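PDB 6QIX: P43, which is secreted in large amounts by the whipworm Trichuris muris, tethers to matrix and inhibits the function of interleukin-13. Local coordinates for residues C74-F79 with V101-S106; S106-L111 with T178-P183. All coordinates share one frame; numbering follows the deposited sequence.

From the N terminus, contact 1 comes first: 74-79 leads into strand 79-85, the chain returns along strand 95-101, and the segment that follows, residues 101-106, closes this hairpin at its open end. Contact 2 follows in series, opening at S106, the residue the two contacts share. Its longer loop carries the chain from 106-111 through helix 139-151 and strands 155-160 and 163-168 before 178-183 comes back beside I108. The centres lie about 10 Å apart, and the C74-C109 disulfide joins the contacts directly. Together they tie the base of the hairpin to strand 109-112 of the three-stranded sheet and to the small two-stranded sheet of 172-173 and 180-181.

Contact 1: C74-F79 with V101-S106; sequences CGHCSF and VCHDHS
F79 and V101 form an antiparallel non-hydrogen-bonded pair, CA to CA 4.2 Å, at the open end of the hairpin of strands 79-85 and 95-101. Beyond it the C102 amide gives a nearly straight bond to S78 O (170°), and the type I' turn C74-C77 directs H76 N into H105 O at 3.0 Å. Between these bonds, water 1 accepts from S78 N and donates to C102 O and H105 O, satisfying three backbone groups in a mostly buried seam. Two of its partners belong to 101-106, where H105 centres an inverse gamma turn. Cystine bonds fix both sides: C74 to C109, C77 to C168 and C102 to C34. The S78 hydroxyl turns instead to L35 O.

H76 has the largest share of the contact. With its ring anti to the carbonyl carbon (chi1 -51°), it reaches across to S106, whose CA sits over one ring face toward the rim, while CB lies 3.4 Å from H76 NE2. Y171 also stacks on this ring. V101 CG1 covers the centre of the H103 ring, 3.5 Å above its plane. The two imidazoles meet rim to rim, planes at 57°, and are hydrogen-bonded, H76 ND1 to H103 ND1 2.9 Å, where either nitrogen could be the donor.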
ATOM      1  N   CYS A  74      11.974  -2.573 -18.357  1.00 23.51           N
ATOM      2  CA  CYS A  74      12.843  -3.637 -17.868  1.00 22.09           C
ATOM      3  C   CYS A  74      11.974  -4.669 -17.137  1.00 19.48           C
ATOM      4  O   CYS A  74      10.860  -4.405 -16.712  1.00 19.67           O
ATOM      5  CB  CYS A  74      14.042  -3.119 -17.041  1.00 22.78           C
ATOM      6  SG  CYS A  74      13.604  -2.170 -15.655  1.00 25.54           S
ATOM      7  N   GLY A  75      12.535  -5.882 -16.995  1.00 18.27           N
ATOM      8  CA  GLY A  75      12.143  -6.802 -15.922  1.00 17.61           C
ATOM      9  C   GLY A  75      10.876  -7.581 -16.129  1.00 17.90           C
ATOM     10  O   GLY A  75      10.398  -8.218 -15.168  1.00 17.81           O
ATOM     11  N   HIS A  76      10.333  -7.580 -17.347  1.00 18.45           N
ATOM     12  CA  HIS A  76       8.962  -8.049 -17.587  1.00 19.23           C
ATOM     13  C   HIS A  76       7.942  -7.195 -16.805  1.00 18.13           C
ATOM     14  O   HIS A  76       6.839  -7.651 -16.476  1.00 20.20           O
ATOM     15  CB  HIS A  76       8.811  -9.545 -17.256  1.00 19.92           C
ATOM     16  CG  HIS A  76       9.850 -10.418 -17.912  1.00 19.77           C
ATOM     17  ND1 HIS A  76       9.597 -11.157 -19.046  1.00 21.68           N
ATOM     18  CD2 HIS A  76      11.149 -10.647 -17.602  1.00 22.18           C
ATOM     19  CE1 HIS A  76      10.694 -11.797 -19.413  1.00 20.99           C
ATOM     20  NE2 HIS A  76      11.655 -11.506 -18.553  1.00 22.25           N
ATOM     21  N   CYS A  77       8.303  -5.941 -16.511  1.00 16.92           N
ATOM     22  CA  CYS A  77       7.455  -5.037 -15.727  1.00 19.92           C
ATOM     23  C   CYS A  77       6.637  -4.067 -16.586  1.00 19.85           C
ATOM     24  O   CYS A  77       5.705  -3.431 -16.071  1.00 22.41           O
ATOM     25  CB  CYS A  77       8.319  -4.259 -14.731  1.00 20.40           C
ATOM     26  SG  CYS A  77       9.130  -5.289 -13.476  1.00 19.53           S
ATOM     27  N   SER A  78       6.985  -3.912 -17.860  1.00 20.80           N
ATOM     28  CA  SER A  78       6.208  -3.102 -18.779  1.00 23.37           C
ATOM     29  C   SER A  78       5.036  -3.914 -19.335  1.00 23.21           C
ATOM     30  O   SER A  78       5.108  -5.139 -19.500  1.00 21.46           O
ATOM     31  CB  SER A  78       7.122  -2.601 -19.908  1.00 27.53           C
ATOM     32  OG  SER A  78       6.416  -1.824 -20.848  1.00 31.12           O
ATOM     33  N   PHE A  79       3.948  -3.209 -19.642  1.00 22.64           N
ATOM     34  CA  PHE A  79       2.718  -3.898 -20.013  1.00 20.81           C
ATOM     35  C   PHE A  79       1.828  -2.984 -20.831  1.00 22.67           C
ATOM     36  O   PHE A  79       1.924  -1.766 -20.734  1.00 27.46           O
ATOM     37  CB  PHE A  79       1.945  -4.358 -18.773  1.00 21.93           C
ATOM     38  CG  PHE A  79       1.475  -3.251 -17.919  1.00 23.80           C
ATOM     39  CD1 PHE A  79       0.167  -2.782 -18.038  1.00 24.81           C
ATOM     40  CD2 PHE A  79       2.324  -2.655 -16.984  1.00 23.43           C
ATOM     41  CE1 PHE A  79      -0.291  -1.773 -17.223  1.00 24.70           C
ATOM     42  CE2 PHE A  79       1.863  -1.618 -16.164  1.00 24.60           C
ATOM     43  CZ  PHE A  79       0.567  -1.179 -16.297  1.00 23.94           C
ATOM     44  N   VAL A 101       1.504  -8.396 -20.458  1.00 25.62           N
ATOM     45  CA  VAL A 101       2.894  -8.055 -20.196  1.00 24.61           C
ATOM     46  C   VAL A 101       3.663  -7.979 -21.508  1.00 22.15           C
ATOM     47  O   VAL A 101       3.457  -8.777 -22.429  1.00 22.92           O
ATOM     48  CB  VAL A 101       3.527  -9.097 -19.260  1.00 24.61           C
ATOM     49  CG1 VAL A 101       4.998  -8.910 -19.198  1.00 23.55           C
ATOM     50  CG2 VAL A 101       2.930  -9.026 -17.856  1.00 27.63           C
ATOM     51  N   CYS A 102       4.581  -7.035 -21.576  1.00 24.58           N
ATOM     52  CA  CYS A 102       5.490  -6.880 -22.708  1.00 26.37           C
ATOM     53  C   CYS A 102       6.797  -7.593 -22.350  1.00 24.84           C
ATOM     54  O   CYS A 102       7.706  -7.002 -21.788  1.00 24.53           O
ATOM     55  CB  CYS A 102       5.703  -5.401 -23.016  1.00 27.67           C
ATOM     56  SG  CYS A 102       4.202  -4.579 -23.607  1.00 27.81           S
ATOM     57  N   HIS A 103       6.885  -8.883 -22.684  1.00 25.09           N
ATOM     58  CA  HIS A 103       8.065  -9.673 -22.356  1.00 24.64           C
ATOM     59  C   HIS A 103       9.279  -9.362 -23.236  1.00 24.25           C
ATOM     60  O   HIS A 103      10.387  -9.831 -22.943  1.00 24.88           O
ATOM     61  CB  HIS A 103       7.722 -11.162 -22.476  1.00 22.70           C
ATOM     62  CG  HIS A 103       6.700 -11.638 -21.490  1.00 26.48           C
ATOM     63  ND1 HIS A 103       6.980 -11.817 -20.155  1.00 26.68           N
ATOM     64  CD2 HIS A 103       5.402 -11.987 -21.653  1.00 27.83           C
ATOM     65  CE1 HIS A 103       5.905 -12.281 -19.539  1.00 24.41           C
ATOM     66  NE2 HIS A 103       4.929 -12.378 -20.424  1.00 24.23           N
ATOM     67  N   ASP A 104       9.117  -8.578 -24.297  1.00 24.36           N
ATOM     68  CA  ASP A 104      10.289  -8.134 -25.043  1.00 22.57           C
ATOM     69  C   ASP A 104      11.242  -7.343 -24.152  1.00 21.99           C
ATOM     70  O   ASP A 104      12.458  -7.394 -24.339  1.00 23.17           O
ATOM     71  CB  ASP A 104       9.873  -7.290 -26.254  1.00 25.00           C
ATOM     72  CG  ASP A 104       9.264  -8.115 -27.380  1.00 26.37           C
ATOM     73  OD1 ASP A 104       9.416  -9.372 -27.410  1.00 28.49           O
ATOM     74  OD2 ASP A 104       8.643  -7.497 -28.259  1.00 26.03           O
ATOM     75  N   HIS A 105      10.728  -6.607 -23.181  1.00 23.89           N
ATOM     76  CA  HIS A 105      11.604  -5.818 -22.312  1.00 24.79           C
ATOM     77  C   HIS A 105      11.899  -6.640 -21.075  1.00 22.43           C
ATOM     78  O   HIS A 105      11.253  -6.505 -20.030  1.00 20.84           O
ATOM     79  CB  HIS A 105      10.987  -4.480 -21.986  1.00 25.47           C
ATOM     80  CG  HIS A 105      10.994  -3.553 -23.148  1.00 32.00           C
ATOM     81  ND1 HIS A 105       9.838  -3.079 -23.718  1.00 38.47           N
ATOM     82  CD2 HIS A 105      12.015  -3.038 -23.870  1.00 33.75           C
ATOM     83  CE1 HIS A 105      10.143  -2.281 -24.726  1.00 37.97           C
ATOM     84  NE2 HIS A 105      11.458  -2.244 -24.843  1.00 37.82           N
ATOM     85  N   SER A 106      12.937  -7.475 -21.197  1.00 23.71           N
ATOM     86  CA  SER A 106      13.181  -8.567 -20.270  1.00 22.74           C
ATOM     87  C   SER A 106      14.466  -8.412 -19.468  1.00 22.76           C
ATOM     88  O   SER A 106      14.686  -9.190 -18.524  1.00 24.00           O
ATOM     89  CB  SER A 106      13.235  -9.876 -21.067  1.00 25.75           C
ATOM     90  OG  SER A 106      14.149  -9.720 -22.151  1.00 26.42           O
TER
HETATM   91  O   HOH W   1       8.620  -5.613 -19.689  1.00 20.71           O

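Contact 2: S106-L111 with T178-P183; sequences SDICTL and TECIKP
I108 lays its side chain over the backbone of T178 and E179 and against the sulfur of C180. Its branches divide the work: CG2 rests 3.8 Å from T178 O, CD1 comes 3.9 Å from E179 O, and CB and CG1 both border C180 SG. With CG1 anti to the backbone N (chi1 -166°) and the chain extended onward to CD1, the long branch reaches E179 while CG2 is left to face T178. C180 answers from the other segment. Its SG, set beside its own backbone N (chi1 -65°), approaches I108 CA to 3.7 Å and lies 3.8 Å from S106 O.

The polar backbone groups meet through water. Water 2 donates to S106 O at 2.8 Å and accepts from C180 N at 2.9 Å, whereas water 3 accepts from I108 N and donates to T178 O. The two waters join backbone groups that make no direct bond to each other; the nearest CA atoms, those of I108 and E179, are 5.5 Å apart. I108 also touches K165 and C167 of strand 163-168 and P173 of strand 172-173, so it contacts both sheets.

N174 OD1 receives the amides of T178 and E179. This is a disulfide-rich arrangement of short antiparallel sheets: the three-stranded sheet edged by strand 109-112 and the two-stranded sheet of 172-173 and 180-181 are joined by the C167-C180 cystine, the I108 side chain and bridging waters, while C109-C74 ties strand 109-112 to the turn of 74-77.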
ATOM      1  N   SER A 106      12.937  -7.475 -21.197  1.00 23.71           N
ATOM      2  CA  SER A 106      13.181  -8.567 -20.270  1.00 22.74           C
ATOM      3  C   SER A 106      14.466  -8.412 -19.468  1.00 22.76           C
ATOM      4  O   SER A 106      14.686  -9.190 -18.524  1.00 24.00           O
ATOM      5  CB  SER A 106      13.235  -9.876 -21.067  1.00 25.75           C
ATOM      6  OG  SER A 106      14.149  -9.720 -22.151  1.00 26.42           O
ATOM      7  N   ASP A 107      15.290  -7.407 -19.782  1.00 24.14           N
ATOM      8  CA  ASP A 107      16.520  -7.203 -19.029  1.00 25.27           C
ATOM      9  C   ASP A 107      16.171  -6.852 -17.590  1.00 25.14           C
ATOM     10  O   ASP A 107      15.181  -6.158 -17.317  1.00 23.98           O
ATOM     11  CB  ASP A 107      17.393  -6.114 -19.669  1.00 30.65           C
ATOM     12  CG  ASP A 107      17.952  -6.512 -21.062  1.00 41.65           C
ATOM     13  OD1 ASP A 107      18.001  -7.725 -21.429  1.00 44.94           O
ATOM     14  OD2 ASP A 107      18.386  -5.585 -21.795  1.00 48.49           O
ATOM     15  N   ILE A 108      16.993  -7.314 -16.650  1.00 23.07           N
ATOM     16  CA  ILE A 108      16.659  -7.069 -15.244  1.00 23.18           C
ATOM     17  C   ILE A 108      16.658  -5.575 -14.924  1.00 19.92           C
ATOM     18  O   ILE A 108      17.463  -4.797 -15.447  1.00 22.86           O
ATOM     19  CB  ILE A 108      17.611  -7.855 -14.317  1.00 24.45           C
ATOM     20  CG1 ILE A 108      17.070  -7.880 -12.881  1.00 21.19           C
ATOM     21  CG2 ILE A 108      19.006  -7.289 -14.357  1.00 25.47           C
ATOM     22  CD1 ILE A 108      17.556  -9.026 -12.021  1.00 23.32           C
ATOM     23  N   CYS A 109      15.715  -5.164 -14.067  1.00 19.87           N
ATOM     24  CA  CYS A 109      15.638  -3.781 -13.614  1.00 21.27           C
ATOM     25  C   CYS A 109      16.695  -3.533 -12.546  1.00 18.86           C
ATOM     26  O   CYS A 109      16.793  -4.279 -11.568  1.00 20.99           O
ATOM     27  CB  CYS A 109      14.237  -3.455 -13.042  1.00 22.82           C
ATOM     28  SG  CYS A 109      12.929  -3.511 -14.291  1.00 24.69           S
ATOM     29  N   THR A 110      17.416  -2.433 -12.678  1.00 17.98           N
ATOM     30  CA  THR A 110      18.309  -1.949 -11.631  1.00 19.05           C
ATOM     31  C   THR A 110      17.734  -0.640 -11.082  1.00 21.49           C
ATOM     32  O   THR A 110      17.610   0.341 -11.825  1.00 22.34           O
ATOM     33  CB  THR A 110      19.720  -1.718 -12.165  1.00 22.83           C
ATOM     34  OG1 THR A 110      20.249  -2.959 -12.675  1.00 24.54           O
ATOM     35  CG2 THR A 110      20.591  -1.194 -11.026  1.00 24.57           C
ATOM     36  N   LEU A 111      17.418  -0.625  -9.793  1.00 19.89           N
ATOM     37  CA  LEU A 111      16.742   0.481  -9.130  1.00 21.26           C
ATOM     38  C   LEU A 111      17.455   0.853  -7.839  1.00 22.48           C
ATOM     39  O   LEU A 111      18.116   0.018  -7.221  1.00 22.41           O
ATOM     40  CB  LEU A 111      15.277   0.104  -8.806  1.00 21.04           C
ATOM     41  CG  LEU A 111      14.387  -0.116 -10.008  1.00 23.08           C
ATOM     42  CD1 LEU A 111      13.096  -0.840  -9.659  1.00 25.29           C
ATOM     43  CD2 LEU A 111      14.117   1.241 -10.618  1.00 29.65           C
ATOM     44  N   THR A 178      21.516 -10.930 -12.129  1.00 21.19           N
ATOM     45  CA  THR A 178      21.967 -10.528 -13.457  1.00 22.35           C
ATOM     46  C   THR A 178      20.943 -10.793 -14.546  1.00 23.17           C
ATOM     47  O   THR A 178      21.092 -10.247 -15.638  1.00 25.98           O
ATOM     48  CB  THR A 178      23.274 -11.246 -13.861  1.00 25.38           C
ATOM     49  OG1 THR A 178      23.100 -12.678 -13.813  1.00 25.95           O
ATOM     50  CG2 THR A 178      24.429 -10.818 -12.945  1.00 28.02           C
ATOM     51  N   GLU A 179      19.932 -11.627 -14.279  1.00 21.13           N
ATOM     52  CA  GLU A 179      18.961 -12.024 -15.277  1.00 21.36           C
ATOM     53  C   GLU A 179      17.629 -12.272 -14.581  1.00 21.06           C
ATOM     54  O   GLU A 179      17.592 -12.646 -13.404  1.00 20.00           O
ATOM     55  CB  GLU A 179      19.391 -13.303 -16.008  1.00 29.87           C
ATOM     56  CG  GLU A 179      18.598 -13.605 -17.217  1.00 44.34           C
ATOM     57  CD  GLU A 179      19.018 -14.911 -17.888  1.00 54.54           C
ATOM     58  OE1 GLU A 179      19.988 -15.575 -17.430  1.00 57.03           O
ATOM     59  OE2 GLU A 179      18.364 -15.260 -18.893  1.00 58.41           O
ATOM     60  N   CYS A 180      16.544 -12.081 -15.328  1.00 20.93           N
ATOM     61  CA  CYS A 180      15.204 -12.491 -14.878  1.00 20.39           C
ATOM     62  C   CYS A 180      14.952 -13.913 -15.333  1.00 22.15           C
ATOM     63  O   CYS A 180      15.090 -14.214 -16.529  1.00 22.71           O
ATOM     64  CB  CYS A 180      14.133 -11.587 -15.460  1.00 20.47           C
ATOM     65  SG  CYS A 180      14.301  -9.869 -14.812  1.00 21.20           S
ATOM     66  N   ILE A 181      14.587 -14.791 -14.390  0.64 20.84           N
ATOM     67  CA  ILE A 181      14.295 -16.179 -14.723  0.64 20.69           C
ATOM     68  C   ILE A 181      12.877 -16.504 -14.288  0.64 19.70           C
ATOM     69  O   ILE A 181      12.271 -15.807 -13.470  0.64 20.50           O
ATOM     70  CB  ILE A 181      15.327 -17.130 -14.092  0.64 22.50           C
ATOM     71  CG1 ILE A 181      15.442 -16.877 -12.586  0.64 25.91           C
ATOM     72  CG2 ILE A 181      16.694 -16.884 -14.738  0.64 25.21           C
ATOM     73  CD1 ILE A 181      14.269 -17.362 -11.755  0.64 27.12           C
ATOM     74  N   LYS A 182      12.333 -17.561 -14.886  1.00 20.97           N
ATOM     75  CA  LYS A 182      10.970 -17.988 -14.627  1.00 24.55           C
ATOM     76  C   LYS A 182      11.044 -19.245 -13.774  1.00 24.78           C
ATOM     77  O   LYS A 182      11.251 -20.345 -14.313  1.00 26.38           O
ATOM     78  CB  LYS A 182      10.238 -18.258 -15.947  1.00 26.48           C
ATOM     79  CG  LYS A 182       8.733 -18.509 -15.793  1.00 30.84           C
ATOM     80  CD  LYS A 182       8.074 -18.461 -17.168  1.00 34.89           C
ATOM     81  CE  LYS A 182       6.652 -18.920 -17.143  1.00 41.97           C
ATOM     82  NZ  LYS A 182       6.066 -18.956 -18.531  1.00 44.97           N
ATOM     83  N   PRO A 183      10.914 -19.157 -12.453  1.00 25.03           N
ATOM     84  CA  PRO A 183      10.949 -20.378 -11.629  1.00 26.56           C
ATOM     85  C   PRO A 183       9.752 -21.266 -11.917  1.00 27.87           C
ATOM     86  O   PRO A 183       8.755 -20.814 -12.493  1.00 27.24           O
ATOM     87  CB  PRO A 183      10.907 -19.840 -10.190  1.00 28.49           C
ATOM     88  CG  PRO A 183      10.274 -18.516 -10.288  1.00 28.56           C
ATOM     89  CD  PRO A 183      10.639 -17.954 -11.641  1.00 26.31           C
TER
HETATM   90  O   HOH W   2      16.762 -11.018 -18.012  1.00 23.96           O
HETATM   91  O   HOH W   3      19.304  -9.021 -17.686  1.00 27.84           O